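Local coordinates for AbyA5 (PDB 4YWF), which catalyses acetate elimination in spirotetronate biosynthesis, as an esterase-like lyase of the alpha/beta-hydrolase superfamily, at residues P115-L120 against R130-G135; V144-G149 against A171-E176; A134-T139 against A203-T208; R102-F107 against I154-A159; S209-M214 against P231-I236. The protein carries 4 engineered substitutions. All blocks are in the same frame, centred on the assembly; numbering follows the deposited sequence.

Contact 1 of 5, residues P115-L120 against R130-G135; sequences PGIERL and RAWAAG
Arg119 and Trp132 run side by side in the same direction, so that the guanidinium of the arginine comes to rest beside the six-membered ring of the tryptophan, with NH2 3.5 Å from Trp132 CZ2. The two planes are tilted 45° apart, short of a flat stack. The pairing of the two residues across the strands sets Arg119 CB 3.6 Å from Trp132 CZ3; CG, trans to the backbone N (chi1 165°), carries the chain on along the indole, and the bend at chi3 turns the head group. Arg130 comes over the opposite face of that head group. Its NH1 is modelled 2.9 Å from Arg119 NH2, doubtfully short for two donors, though Glu121 gives Arg130 an ionic partner. These side chains decorate the beta hairpin of strands 118-124 and 127-134, at one border of the alpha/beta-hydrolase sheet. Glu118 and Ala133 exchange a pair of backbone hydrogen bonds, as do Leu120 and Ala131. Replacing Arg119 with an alanine would probably bare the flank of the Trp132 ring and leave the Arg130 head group freer to turn. On the other face of the hairpin, Leu120 packs alongside Ala131 (CB to CB 4.1 Å) and sets CD1 4.1 Å from Ala133 CB.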
# COMPACT_ATOMS: atom_id res chain seq x y z
N PRO A 115 1.84 -10.85 -21.12
CA PRO A 115 2.79 -11.90 -20.74
C PRO A 115 3.63 -11.38 -19.59
O PRO A 115 4.01 -10.19 -19.56
CB PRO A 115 3.64 -12.08 -22.01
CG PRO A 115 2.80 -11.55 -23.13
CD PRO A 115 2.05 -10.40 -22.52
N GLY A 116 3.88 -12.25 -18.63
CA GLY A 116 4.77 -11.89 -17.53
C GLY A 116 4.03 -11.64 -16.22
O GLY A 116 4.63 -11.86 -15.17
N ILE A 117 2.75 -11.22 -16.27
CA ILE A 117 1.99 -10.99 -15.03
C ILE A 117 1.41 -12.29 -14.53
O ILE A 117 0.61 -12.91 -15.21
CB ILE A 117 0.85 -9.95 -15.15
CG1 ILE A 117 1.39 -8.63 -15.73
CG2 ILE A 117 0.23 -9.71 -13.78
CD1 ILE A 117 0.41 -7.46 -15.68
N GLU A 118 1.81 -12.65 -13.31
CA GLU A 118 1.44 -13.88 -12.68
C GLU A 118 0.82 -13.66 -11.31
O GLU A 118 1.24 -12.82 -10.57
CB GLU A 118 2.67 -14.76 -12.52
CG GLU A 118 2.42 -16.13 -11.91
CD GLU A 118 3.71 -16.97 -11.86
OE1 GLU A 118 4.64 -16.73 -12.68
OE2 GLU A 118 3.81 -17.85 -10.96
N ARG A 119 -0.16 -14.47 -11.00
CA ARG A 119 -0.81 -14.46 -9.69
C ARG A 119 -0.09 -15.39 -8.74
O ARG A 119 0.21 -16.54 -9.07
CB ARG A 119 -2.25 -14.96 -9.87
CG ARG A 119 -2.94 -15.36 -8.58
CD ARG A 119 -4.34 -15.88 -8.83
NE ARG A 119 -5.25 -14.77 -8.74
CZ ARG A 119 -6.22 -14.50 -9.61
NH1 ARG A 119 -6.47 -15.32 -10.64
NH2 ARG A 119 -6.97 -13.43 -9.39
N LEU A 120 0.19 -14.91 -7.54
CA LEU A 120 0.73 -15.70 -6.47
C LEU A 120 -0.38 -15.83 -5.40
O LEU A 120 -1.06 -14.90 -5.09
CB LEU A 120 1.93 -15.01 -5.86
CG LEU A 120 3.06 -14.61 -6.81
CD1 LEU A 120 4.16 -13.90 -6.02
CD2 LEU A 120 3.60 -15.87 -7.51
N ARG A 130 -3.11 -13.06 -1.52
CA ARG A 130 -2.83 -13.03 -2.96
C ARG A 130 -1.95 -11.85 -3.37
O ARG A 130 -1.95 -10.80 -2.72
CB ARG A 130 -4.14 -13.01 -3.80
CG ARG A 130 -4.83 -14.36 -3.81
CD ARG A 130 -6.29 -14.28 -4.21
NE ARG A 130 -6.72 -15.54 -4.83
CZ ARG A 130 -7.24 -15.68 -6.05
NH1 ARG A 130 -7.48 -14.62 -6.82
NH2 ARG A 130 -7.55 -16.89 -6.51
N ALA A 131 -1.22 -12.03 -4.48
CA ALA A 131 -0.28 -11.03 -4.97
C ALA A 131 -0.22 -11.13 -6.48
O ALA A 131 -0.59 -12.18 -7.06
CB ALA A 131 1.09 -11.27 -4.31
N TRP A 132 0.20 -10.07 -7.13
CA TRP A 132 0.45 -10.07 -8.56
C TRP A 132 1.92 -9.83 -8.75
O TRP A 132 2.49 -9.03 -8.01
CB TRP A 132 -0.33 -8.97 -9.27
CG TRP A 132 -1.77 -9.17 -9.26
CD1 TRP A 132 -2.71 -8.47 -8.53
CD2 TRP A 132 -2.50 -10.15 -10.02
NE1 TRP A 132 -3.99 -8.96 -8.80
CE2 TRP A 132 -3.87 -9.99 -9.71
CE3 TRP A 132 -2.12 -11.11 -10.97
CZ2 TRP A 132 -4.85 -10.79 -10.27
CZ3 TRP A 132 -3.13 -11.88 -11.57
CH2 TRP A 132 -4.46 -11.71 -11.22
N ALA A 133 2.54 -10.50 -9.72
CA ALA A 133 3.98 -10.37 -9.92
C ALA A 133 4.36 -10.35 -11.39
O ALA A 133 3.62 -10.83 -12.24
CB ALA A 133 4.70 -11.50 -9.24
N ALA A 134 5.55 -9.79 -11.66
CA ALA A 134 6.11 -9.82 -13.01
C ALA A 134 7.58 -9.81 -12.89
O ALA A 134 8.10 -9.50 -11.81
CB ALA A 134 5.66 -8.65 -13.85
N GLY A 135 8.25 -10.19 -13.97
CA GLY A 135 9.72 -10.19 -13.98
C GLY A 135 10.31 -11.37 -13.24
O GLY A 135 11.50 -11.37 -12.95

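Contact 2 of 5, residues V144-G149 against A171-E176; sequences VLLMTG and AAVVTE
Leu145 and Val173 meet through the flat groups of this contact, their peptide units: Val173 N donates to Leu145 O at 2.9 Å, Thr175 N to Met147 O and Met147 N to Val173 O, while Leu145 N bonds Ala171 O from above its carbonyl plane, 37° out of it. This is the parallel pairing of a beta-alpha-beta crossover, strand 143-148, helix 162-167 and strand 171-174, within the central sheet of the alpha/beta-hydrolase fold. Each strand sends alternate residues to either face of the sheet. Val144, Leu146, Ala171 and Val173 share one face, where Leu146 lies alongside Val173 (CD2 to CB 3.9 Å) and helix 194-201 packs over Val144 and Leu146. Leu145, Met147, Ala172 and Val174 share the other, facing helix 162-167 through Leu145, Ala172 and Val174. There the chain of selenomethionine Met147 is extended beyond CG, and the contact is made by its CB, 3.8 Å from Val174 CG2. Further along, the methyls of Thr148 and Thr175 press together, CG2 to CG2 3.5 Å, tighter than usual; chi1 of -173° puts Thr175 OG1 opposite its backbone N, toward the Arg130 carbonyl, and turns CG2 to Thr148. Beyond them the two chains part, and a water spans the gap, 3.2 Å from Gly149 N and 2.8 Å from Thr175 O.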
# COMPACT_ATOMS: atom_id res chain seq x y z
N VAL A 144 14.36 -8.07 -6.03
CA VAL A 144 12.92 -8.01 -5.76
C VAL A 144 12.44 -6.56 -5.47
O VAL A 144 13.06 -5.85 -4.68
CB VAL A 144 12.53 -8.93 -4.56
CG1 VAL A 144 11.06 -8.84 -4.31
CG2 VAL A 144 12.79 -10.38 -4.86
N LEU A 145 11.37 -6.13 -6.12
CA LEU A 145 10.67 -4.93 -5.66
C LEU A 145 9.34 -5.33 -5.05
O LEU A 145 8.43 -5.82 -5.74
CB LEU A 145 10.51 -3.88 -6.74
CG LEU A 145 9.79 -2.60 -6.35
CD1 LEU A 145 10.45 -1.74 -5.30
CD2 LEU A 145 9.73 -1.79 -7.62
N LEU A 146 9.27 -5.20 -3.72
CA LEU A 146 8.03 -5.48 -3.06
C LEU A 146 7.16 -4.20 -2.95
O LEU A 146 7.61 -3.20 -2.43
CB LEU A 146 8.28 -6.08 -1.68
CG LEU A 146 8.91 -7.46 -1.55
CD1 LEU A 146 8.95 -7.84 -0.11
CD2 LEU A 146 8.20 -8.58 -2.30
N MSE A 147 5.91 -4.25 -3.39
CA MSE A 147 5.06 -3.05 -3.35
C MSE A 147 3.82 -3.27 -2.62
O MSE A 147 3.06 -4.21 -2.96
CB MSE A 147 4.74 -2.63 -4.76
CG MSE A 147 4.05 -1.26 -4.73
SE MSE A 147 4.34 -0.30 -6.43
CE MSE A 147 3.52 1.47 -6.02
N THR A 148 3.54 -2.36 -1.69
CA THR A 148 2.30 -2.33 -0.93
C THR A 148 1.82 -0.91 -0.64
O THR A 148 2.59 0.01 -0.52
CB THR A 148 2.45 -3.02 0.46
OG1 THR A 148 3.49 -2.38 1.22
CG2 THR A 148 2.78 -4.48 0.30
N GLY A 149 0.51 -0.74 -0.55
CA GLY A 149 -0.09 0.51 -0.16
C GLY A 149 -0.51 0.49 1.33
O GLY A 149 -0.09 -0.36 2.10
N ALA A 171 12.28 -8.28 -10.23
CA ALA A 171 11.16 -9.11 -9.91
C ALA A 171 10.20 -8.32 -8.98
O ALA A 171 10.48 -8.11 -7.82
CB ALA A 171 11.65 -10.37 -9.26
N ALA A 172 9.07 -7.90 -9.53
CA ALA A 172 8.14 -6.96 -8.90
C ALA A 172 6.93 -7.75 -8.39
O ALA A 172 6.38 -8.58 -9.10
CB ALA A 172 7.71 -5.84 -9.87
N VAL A 173 6.59 -7.54 -7.12
CA VAL A 173 5.49 -8.24 -6.49
C VAL A 173 4.62 -7.24 -5.75
O VAL A 173 5.09 -6.56 -4.79
CB VAL A 173 5.98 -9.22 -5.46
CG1 VAL A 173 4.80 -9.88 -4.79
CG2 VAL A 173 6.91 -10.25 -6.10
N VAL A 174 3.37 -7.16 -6.13
CA VAL A 174 2.48 -6.13 -5.61
C VAL A 174 1.42 -6.90 -4.78
O VAL A 174 0.77 -7.87 -5.26
CB VAL A 174 1.79 -5.33 -6.72
CG1 VAL A 174 0.67 -4.47 -6.14
CG2 VAL A 174 2.80 -4.44 -7.48
N THR A 175 1.30 -6.53 -3.55
CA THR A 175 0.25 -7.09 -2.72
C THR A 175 -0.45 -5.97 -1.94
O THR A 175 -0.37 -4.77 -2.35
CB THR A 175 0.85 -8.21 -1.85
OG1 THR A 175 -0.18 -8.92 -1.12
CG2 THR A 175 1.89 -7.62 -0.92
N GLU A 176 -1.08 -6.32 -0.82
CA GLU A 176 -1.94 -5.40 -0.08
C GLU A 176 -1.88 -5.80 1.40
O GLU A 176 -1.44 -6.90 1.74
CB GLU A 176 -3.40 -5.45 -0.60
CG GLU A 176 -3.91 -6.91 -0.69
CD GLU A 176 -4.99 -7.09 -1.75
OE1 GLU A 176 -5.45 -6.07 -2.24
OE2 GLU A 176 -5.38 -8.26 -2.05
O HOH W 1 -1.77 -2.32 -2.05

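Contact 3 of 5, residues A134-T139 against A203-T208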
# COMPACT_ATOMS: atom_id res chain seq x y z
N ALA A 134 5.55 -9.79 -11.66
CA ALA A 134 6.11 -9.82 -13.01
C ALA A 134 7.58 -9.81 -12.89
O ALA A 134 8.10 -9.50 -11.81
CB ALA A 134 5.66 -8.65 -13.85
N GLY A 135 8.25 -10.19 -13.97
CA GLY A 135 9.72 -10.19 -13.98
C GLY A 135 10.31 -11.37 -13.24
O GLY A 135 11.50 -11.37 -12.95
N LEU A 136 9.53 -12.42 -12.96
CA LEU A 136 10.07 -13.62 -12.32
C LEU A 136 10.86 -14.49 -13.31
O LEU A 136 10.56 -14.49 -14.49
CB LEU A 136 8.94 -14.50 -11.72
CG LEU A 136 7.97 -13.85 -10.75
CD1 LEU A 136 6.95 -14.82 -10.20
CD2 LEU A 136 8.75 -13.23 -9.61
N SER A 137 11.85 -15.25 -12.82
CA SER A 137 12.77 -16.01 -13.71
C SER A 137 13.65 -17.00 -12.90
O SER A 137 14.21 -16.63 -11.89
CB SER A 137 13.68 -15.03 -14.49
OG SER A 137 14.46 -15.68 -15.49
N THR A 138 13.74 -18.24 -13.35
CA THR A 138 14.71 -19.22 -12.85
C THR A 138 16.12 -19.05 -13.45
O THR A 138 17.08 -19.48 -12.84
CB THR A 138 14.32 -20.65 -13.23
OG1 THR A 138 13.82 -20.64 -14.58
CG2 THR A 138 13.26 -21.24 -12.24
N THR A 139 16.23 -18.43 -14.64
CA THR A 139 17.53 -18.26 -15.32
C THR A 139 18.30 -16.96 -14.94
O THR A 139 19.50 -17.00 -14.66
CB THR A 139 17.34 -18.38 -16.85
OG1 THR A 139 16.40 -17.42 -17.32
CG2 THR A 139 16.81 -19.74 -17.21
N ALA A 203 11.56 -17.14 -3.89
CA ALA A 203 13.01 -17.40 -3.69
C ALA A 203 13.66 -18.23 -4.85
O ALA A 203 14.84 -18.10 -5.17
CB ALA A 203 13.21 -18.05 -2.32
N GLU A 204 12.87 -19.03 -5.54
CA GLU A 204 13.41 -19.80 -6.69
C GLU A 204 13.45 -19.02 -8.00
O GLU A 204 13.94 -19.47 -9.01
CB GLU A 204 12.56 -21.06 -6.88
CG GLU A 204 12.88 -22.15 -5.89
CD GLU A 204 14.14 -22.92 -6.32
OE1 GLU A 204 14.22 -23.52 -7.50
OE2 GLU A 204 15.06 -22.90 -5.46
N ARG A 205 12.84 -17.85 -8.00
CA ARG A 205 12.52 -17.17 -9.21
C ARG A 205 12.93 -15.68 -9.20
O ARG A 205 12.55 -14.89 -10.08
CB ARG A 205 11.02 -17.36 -9.44
CG ARG A 205 10.63 -18.81 -9.14
CD ARG A 205 9.13 -19.02 -9.25
NE ARG A 205 8.71 -18.62 -10.58
CZ ARG A 205 7.46 -18.32 -10.92
NH1 ARG A 205 6.45 -18.41 -10.07
NH2 ARG A 205 7.22 -17.99 -12.15
N ALA A 206 13.78 -15.37 -8.23
CA ALA A 206 14.29 -14.05 -8.02
C ALA A 206 15.44 -14.03 -6.98
O ALA A 206 15.55 -14.91 -6.08
CB ALA A 206 13.18 -13.14 -7.55
N ASP A 207 16.22 -12.96 -7.08
CA ASP A 207 17.28 -12.70 -6.13
C ASP A 207 16.77 -12.07 -4.86
O ASP A 207 16.79 -10.88 -4.66
CB ASP A 207 18.39 -11.85 -6.73
CG ASP A 207 19.60 -11.80 -5.82
OD1 ASP A 207 19.50 -12.41 -4.71
OD2 ASP A 207 20.61 -11.15 -6.19
N THR A 208 16.34 -12.96 -3.99
CA THR A 208 15.60 -12.63 -2.82
C THR A 208 16.56 -12.20 -1.64
O THR A 208 16.13 -11.81 -0.56
CB THR A 208 14.70 -13.86 -2.57
OG1 THR A 208 13.30 -13.48 -2.52
CG2 THR A 208 15.17 -14.71 -1.41
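Leu136 lays a methyl group on a charged plane: its CD1 sits over one face of the Arg205 guanidinium, offset toward the rim, 3.6 Å from CZ. The contact joins two surface loops of the alpha/beta-hydrolase fold, one leading from the hairpin strand 127-134 toward strand 143-148, the other leading from helix 194-201 into strand 207-215. Leu136 holds CG opposite its carbonyl carbon (chi1 -55°), which aims the isobutyl end across the arginine, while the Arg205 chain bends at chi3 to bring its head group back over the leucine. From there NH1 continues to a salt bridge with Glu118 on the hairpin, so the guanidinium is gripped by an apolar contact on its face and by a carboxylate at its end. A leucine in place of Arg205 would probably leave Glu118 without its ionic mate and strip the flat cover from Leu136 CD1. The backbones are joined by a single hydrogen bond, Ser137 N to Arg205 O at 2.9 Å. Arg205 CA also approaches Ser137 O at 3.2 Å, a CA-H...O contact, although the two carbonyl oxygens are themselves close neighbours. Toward the sheet, Leu136 and Ala206 both touch Ala171, which ties the pair to the end of the sheet. Ser137 turns its hydroxyl the other way, to Glu140 N and Thr139 OG1. At the exposed margin the Thr138 methyl, CG2, comes within 3.7 Å of Glu204 O.

Contact 4 of 5, residues R102-F107 against I154-A159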
# COMPACT_ATOMS: atom_id res chain seq x y z
N ARG A 102 -15.53 -8.06 -8.54
CA ARG A 102 -15.56 -7.66 -9.97
C ARG A 102 -14.26 -6.96 -10.36
O ARG A 102 -13.71 -7.16 -11.45
CB ARG A 102 -16.81 -6.83 -10.28
CG ARG A 102 -18.06 -7.62 -9.97
CD ARG A 102 -19.32 -6.77 -9.99
NE ARG A 102 -19.55 -6.29 -11.33
CZ ARG A 102 -20.69 -5.72 -11.75
NH1 ARG A 102 -21.72 -5.56 -10.95
NH2 ARG A 102 -20.79 -5.29 -12.99
N CYS A 103 -13.72 -6.20 -9.42
CA CYS A 103 -12.41 -5.61 -9.60
C CYS A 103 -11.30 -6.61 -9.89
O CYS A 103 -10.59 -6.51 -10.93
CB CYS A 103 -12.07 -4.75 -8.36
SG CYS A 103 -10.54 -3.85 -8.51
N VAL A 104 -11.21 -7.62 -9.03
CA VAL A 104 -10.21 -8.67 -9.17
C VAL A 104 -10.41 -9.39 -10.51
O VAL A 104 -9.45 -9.60 -11.26
CB VAL A 104 -10.27 -9.70 -8.01
CG1 VAL A 104 -9.36 -10.90 -8.33
CG2 VAL A 104 -9.92 -9.06 -6.70
N ALA A 105 -11.63 -9.78 -10.79
CA ALA A 105 -11.95 -10.48 -12.04
C ALA A 105 -11.61 -9.70 -13.34
O ALA A 105 -11.05 -10.30 -14.28
CB ALA A 105 -13.43 -10.89 -12.07
N VAL A 106 -11.96 -8.41 -13.43
CA VAL A 106 -11.67 -7.64 -14.61
C VAL A 106 -10.17 -7.41 -14.73
O VAL A 106 -9.61 -7.44 -15.81
CB VAL A 106 -12.42 -6.28 -14.76
CG1 VAL A 106 -13.89 -6.54 -14.88
CG2 VAL A 106 -12.15 -5.30 -13.65
N PHE A 107 -9.50 -7.18 -13.61
CA PHE A 107 -8.08 -7.09 -13.66
C PHE A 107 -7.43 -8.43 -14.15
O PHE A 107 -6.46 -8.41 -15.00
CB PHE A 107 -7.45 -6.61 -12.36
CG PHE A 107 -6.00 -6.46 -12.48
CD1 PHE A 107 -5.47 -5.32 -13.07
CD2 PHE A 107 -5.16 -7.54 -12.23
CE1 PHE A 107 -4.12 -5.20 -13.32
CE2 PHE A 107 -3.80 -7.43 -12.47
CZ PHE A 107 -3.29 -6.25 -13.04
N ILE A 154 -5.93 -1.38 -2.39
CA ILE A 154 -5.83 -2.75 -2.89
C ILE A 154 -4.78 -2.85 -3.98
O ILE A 154 -4.40 -1.88 -4.58
CB ILE A 154 -7.18 -3.31 -3.42
CG1 ILE A 154 -7.65 -2.52 -4.65
CG2 ILE A 154 -8.16 -3.43 -2.27
CD1 ILE A 154 -8.72 -3.25 -5.45
N LYS A 155 -4.34 -4.07 -4.24
CA LYS A 155 -3.11 -4.33 -4.99
C LYS A 155 -3.33 -4.08 -6.50
O LYS A 155 -2.39 -3.80 -7.28
CB LYS A 155 -2.65 -5.79 -4.73
CG LYS A 155 -3.70 -6.87 -5.05
CD LYS A 155 -3.30 -8.29 -4.61
CE LYS A 155 -4.33 -9.33 -5.06
NZ LYS A 155 -5.74 -9.03 -4.69
N GLU A 156 -4.60 -4.13 -6.90
CA GLU A 156 -4.98 -3.84 -8.24
C GLU A 156 -4.78 -2.36 -8.57
O GLU A 156 -4.75 -2.00 -9.74
CB GLU A 156 -6.44 -4.28 -8.51
CG GLU A 156 -6.58 -5.83 -8.62
CD GLU A 156 -6.68 -6.51 -7.27
OE1 GLU A 156 -6.94 -5.83 -6.22
OE2 GLU A 156 -6.46 -7.73 -7.23
N GLN A 157 -4.56 -1.52 -7.57
CA GLN A 157 -4.29 -0.11 -7.82
C GLN A 157 -2.92 0.03 -8.50
O GLN A 157 -2.70 0.90 -9.35
CB GLN A 157 -4.25 0.66 -6.48
CG GLN A 157 -4.76 2.09 -6.55
CD GLN A 157 -4.29 2.94 -5.37
OE1 GLN A 157 -4.40 2.55 -4.20
NE2 GLN A 157 -3.75 4.12 -5.67
N TRP A 158 -1.98 -0.81 -8.06
CA TRP A 158 -0.59 -0.80 -8.53
C TRP A 158 -0.22 -1.84 -9.56
O TRP A 158 0.74 -1.63 -10.26
CB TRP A 158 0.36 -1.02 -7.34
CG TRP A 158 -0.02 -0.31 -6.11
CD1 TRP A 158 -0.45 -0.87 -4.95
CD2 TRP A 158 -0.06 1.10 -5.92
NE1 TRP A 158 -0.73 0.12 -4.03
CE2 TRP A 158 -0.51 1.34 -4.62
CE3 TRP A 158 0.23 2.19 -6.74
CZ2 TRP A 158 -0.65 2.62 -4.09
CZ3 TRP A 158 0.12 3.46 -6.21
CH2 TRP A 158 -0.33 3.66 -4.90
N ALA A 159 -0.96 -2.95 -9.65
CA ALA A 159 -0.58 -4.05 -10.51
C ALA A 159 -0.44 -3.71 -11.98
O ALA A 159 0.35 -4.33 -12.66
CB ALA A 159 -1.56 -5.23 -10.34
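Glu156 pushes its side chain into the flank of the helix, starting with CB 4.1 Å from Cys103 SG. CG, set opposite the carbonyl carbon (chi1 -74°), lies 3.9 Å from Phe107 CB and almost as near the first ring carbon, CG. A bend at chi2 of 83° then folds the chain, so that the carboxylate swings past the phenylalanine toward Val104, the ring and carboxylate planes being 70° apart. OE2, the tip, rests 3.7 Å from the Val104 methyl CG2. The same oxygen takes a salt bridge from Lys155 NZ at 2.9 Å, on its syn side and close to the carboxylate plane, and a hydrogen bond from Trp132 NE1. Two donors thus satisfy a buried oxygen that the helix meets only with hydrocarbon, and Lys155 NZ is shared in turn with Glu176 and Glu182. The helix, 94-111, lies against the irregular turn that follows strand 143-148 of the alpha/beta-hydrolase sheet and precedes helix 162-167; Cys103, Val104 and Phe107 form the helix face turned to it. Cys103 SG also meets the end of Ile154, with CD1 3.6 Å away. At the other end of the contact Phe107 reaches with its far carbon, CZ, to Ala159 CB at 3.4 Å. The ring packs edge-to-face with Trp132 besides, and meets Trp110 at an intermediate tilt.

Contact 5 of 5, residues S209-M214 against P231-I236. Engineered in segment 209-214: Met214 (natural residue Leu).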
# COMPACT_ATOMS: atom_id res chain seq x y z
N SER A 209 17.86 -12.23 -1.86
CA SER A 209 18.81 -11.64 -0.92
C SER A 209 18.85 -10.10 -1.11
O SER A 209 19.46 -9.40 -0.31
CB SER A 209 20.22 -12.20 -1.11
OG SER A 209 20.77 -11.93 -2.40
N ARG A 210 18.26 -9.60 -2.21
CA ARG A 210 18.23 -8.16 -2.50
C ARG A 210 16.82 -7.67 -2.77
O ARG A 210 16.42 -7.61 -3.92
CB ARG A 210 19.09 -7.81 -3.69
CG ARG A 210 20.53 -8.24 -3.62
CD ARG A 210 21.22 -7.93 -4.93
NE ARG A 210 21.05 -6.50 -5.18
CZ ARG A 210 20.91 -5.93 -6.38
NH1 ARG A 210 20.98 -6.62 -7.49
NH2 ARG A 210 20.72 -4.62 -6.44
N ALA A 211 16.10 -7.35 -1.71
CA ALA A 211 14.71 -6.88 -1.80
C ALA A 211 14.58 -5.41 -1.40
O ALA A 211 15.18 -4.94 -0.39
CB ALA A 211 13.83 -7.68 -0.87
N TYR A 212 13.73 -4.70 -2.13
CA TYR A 212 13.42 -3.27 -1.87
C TYR A 212 11.93 -3.15 -1.68
O TYR A 212 11.22 -3.62 -2.55
CB TYR A 212 13.95 -2.45 -3.02
CG TYR A 212 15.44 -2.75 -3.22
CD1 TYR A 212 16.42 -2.03 -2.50
CD2 TYR A 212 15.88 -3.79 -4.08
CE1 TYR A 212 17.76 -2.30 -2.65
CE2 TYR A 212 17.22 -4.08 -4.23
CZ TYR A 212 18.16 -3.34 -3.51
OH TYR A 212 19.50 -3.61 -3.68
N ALA A 213 11.46 -2.67 -0.50
CA ALA A 213 10.04 -2.44 -0.22
C ALA A 213 9.62 -1.01 -0.57
O ALA A 213 10.03 -0.00 0.08
CB ALA A 213 9.70 -2.69 1.24
N MSE A 214 8.82 -0.91 -1.64
CA MSE A 214 8.01 0.25 -1.90
C MSE A 214 6.75 0.12 -1.11
O MSE A 214 5.71 -0.32 -1.63
CB MSE A 214 7.71 0.31 -3.38
CG MSE A 214 6.82 1.49 -3.67
SE MSE A 214 7.86 3.15 -3.96
CE MSE A 214 8.58 2.65 -5.76
N PRO A 231 17.26 -9.33 7.11
CA PRO A 231 18.38 -8.85 6.33
C PRO A 231 18.15 -8.88 4.82
O PRO A 231 18.95 -8.34 4.10
CB PRO A 231 19.53 -9.82 6.73
CG PRO A 231 18.84 -11.02 7.32
CD PRO A 231 17.64 -10.44 8.01
N ARG A 232 17.04 -9.43 4.34
CA ARG A 232 16.83 -9.42 2.93
C ARG A 232 16.37 -8.04 2.42
O ARG A 232 16.64 -7.67 1.27
CB ARG A 232 15.90 -10.55 2.50
CG ARG A 232 16.51 -11.93 2.75
CD ARG A 232 15.52 -12.63 3.65
NE ARG A 232 14.72 -13.52 2.93
CZ ARG A 232 13.54 -14.02 3.31
NH1 ARG A 232 12.90 -13.67 4.39
NH2 ARG A 232 13.02 -14.95 2.55
N LEU A 233 15.73 -7.30 3.28
CA LEU A 233 15.33 -5.93 2.97
C LEU A 233 16.53 -5.05 2.92
O LEU A 233 17.04 -4.76 3.95
CB LEU A 233 14.31 -5.35 3.95
CG LEU A 233 12.96 -6.02 4.04
CD1 LEU A 233 12.10 -5.42 5.17
CD2 LEU A 233 12.30 -5.93 2.68
N ARG A 234 16.85 -4.54 1.73
CA ARG A 234 18.01 -3.71 1.49
C ARG A 234 17.66 -2.21 1.35
O ARG A 234 18.53 -1.36 1.25
CB ARG A 234 18.72 -4.19 0.21
CG ARG A 234 19.38 -5.59 0.24
CD ARG A 234 19.98 -6.08 1.59
NE ARG A 234 20.91 -5.18 2.27
CZ ARG A 234 21.11 -5.14 3.61
NH1 ARG A 234 21.98 -4.29 4.10
NH2 ARG A 234 20.48 -5.96 4.48
N GLY A 235 16.37 -1.89 1.30
CA GLY A 235 15.94 -0.49 1.33
C GLY A 235 14.41 -0.35 1.38
O GLY A 235 13.65 -1.27 1.09
N ILE A 236 13.97 0.85 1.75
CA ILE A 236 12.57 1.13 1.97
C ILE A 236 12.29 2.47 1.34
O ILE A 236 13.10 3.41 1.49
CB ILE A 236 12.21 1.18 3.47
CG1 ILE A 236 12.38 -0.20 4.11
CG2 ILE A 236 10.78 1.72 3.69
CD1 ILE A 236 12.26 -0.12 5.63
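Tyr212 carries its ring to Arg234 with CG opposite the carbonyl carbon (chi1 -55°), and Arg234 answers with the same choice (chi1 -66°) before folding back sharply at chi2 and chi3. The ring crosses the arginine obliquely, its outer carbon CE1 3.6 Å from Arg234 CB. The strands are the parallel pair of a beta-alpha-beta unit, 207-215 and 233-239 joined by helix 218-226, in the alpha/beta-hydrolase sheet. Arg234 is an extra residue between Leu233, which pairs with Ala211, and Ile236, which pairs with Ala213 two positions on: a beta bulge. The folded arginine bonds back to its own loop, NH2 donating to Pro231 O at 2.9 Å in the guanidinium plane. Arg210 NH2 donates to Tyr212 OH at 3.2 Å, at the hydroxyl end of the ring. On the other face Leu233 CD2 lies near Ala211 CB (4.2 Å), with helix 218-226 beyond. Ala211 N bonds Arg232 O and Ala213 N bonds Gly235 O, while Ala211 O takes Arg234 N at 2.7 Å. The bulge leaves Gly235 N buried without a hydrogen-bond partner, 3.8 Å from Tyr212 CD1.

Overall arrangement
Contacts 1, 2 and 5 are strand pairings in one mixed sheet: antiparallel at its border in contact 1, parallel further in. Contact 2 is wholly buried, and its side-chain contacts across the strands are aliphatic or methyl to methyl; contacts 1 and 5 have arginines at their outer margins. Backbone bonds join contact 2 to both, through Trp132 O to Val174 N and through Leu146 O to Met214 N, the latter an engineered residue. Contact 3 lies at the surface and shares Ala134 and Gly135 with contact 1. Contact 4, also buried, has no hydrogen bond across its segments; it brings a helix against a loop, touching contacts 1 and 2 but staying about 7 Å (nearest atoms) from contacts 3 and 5.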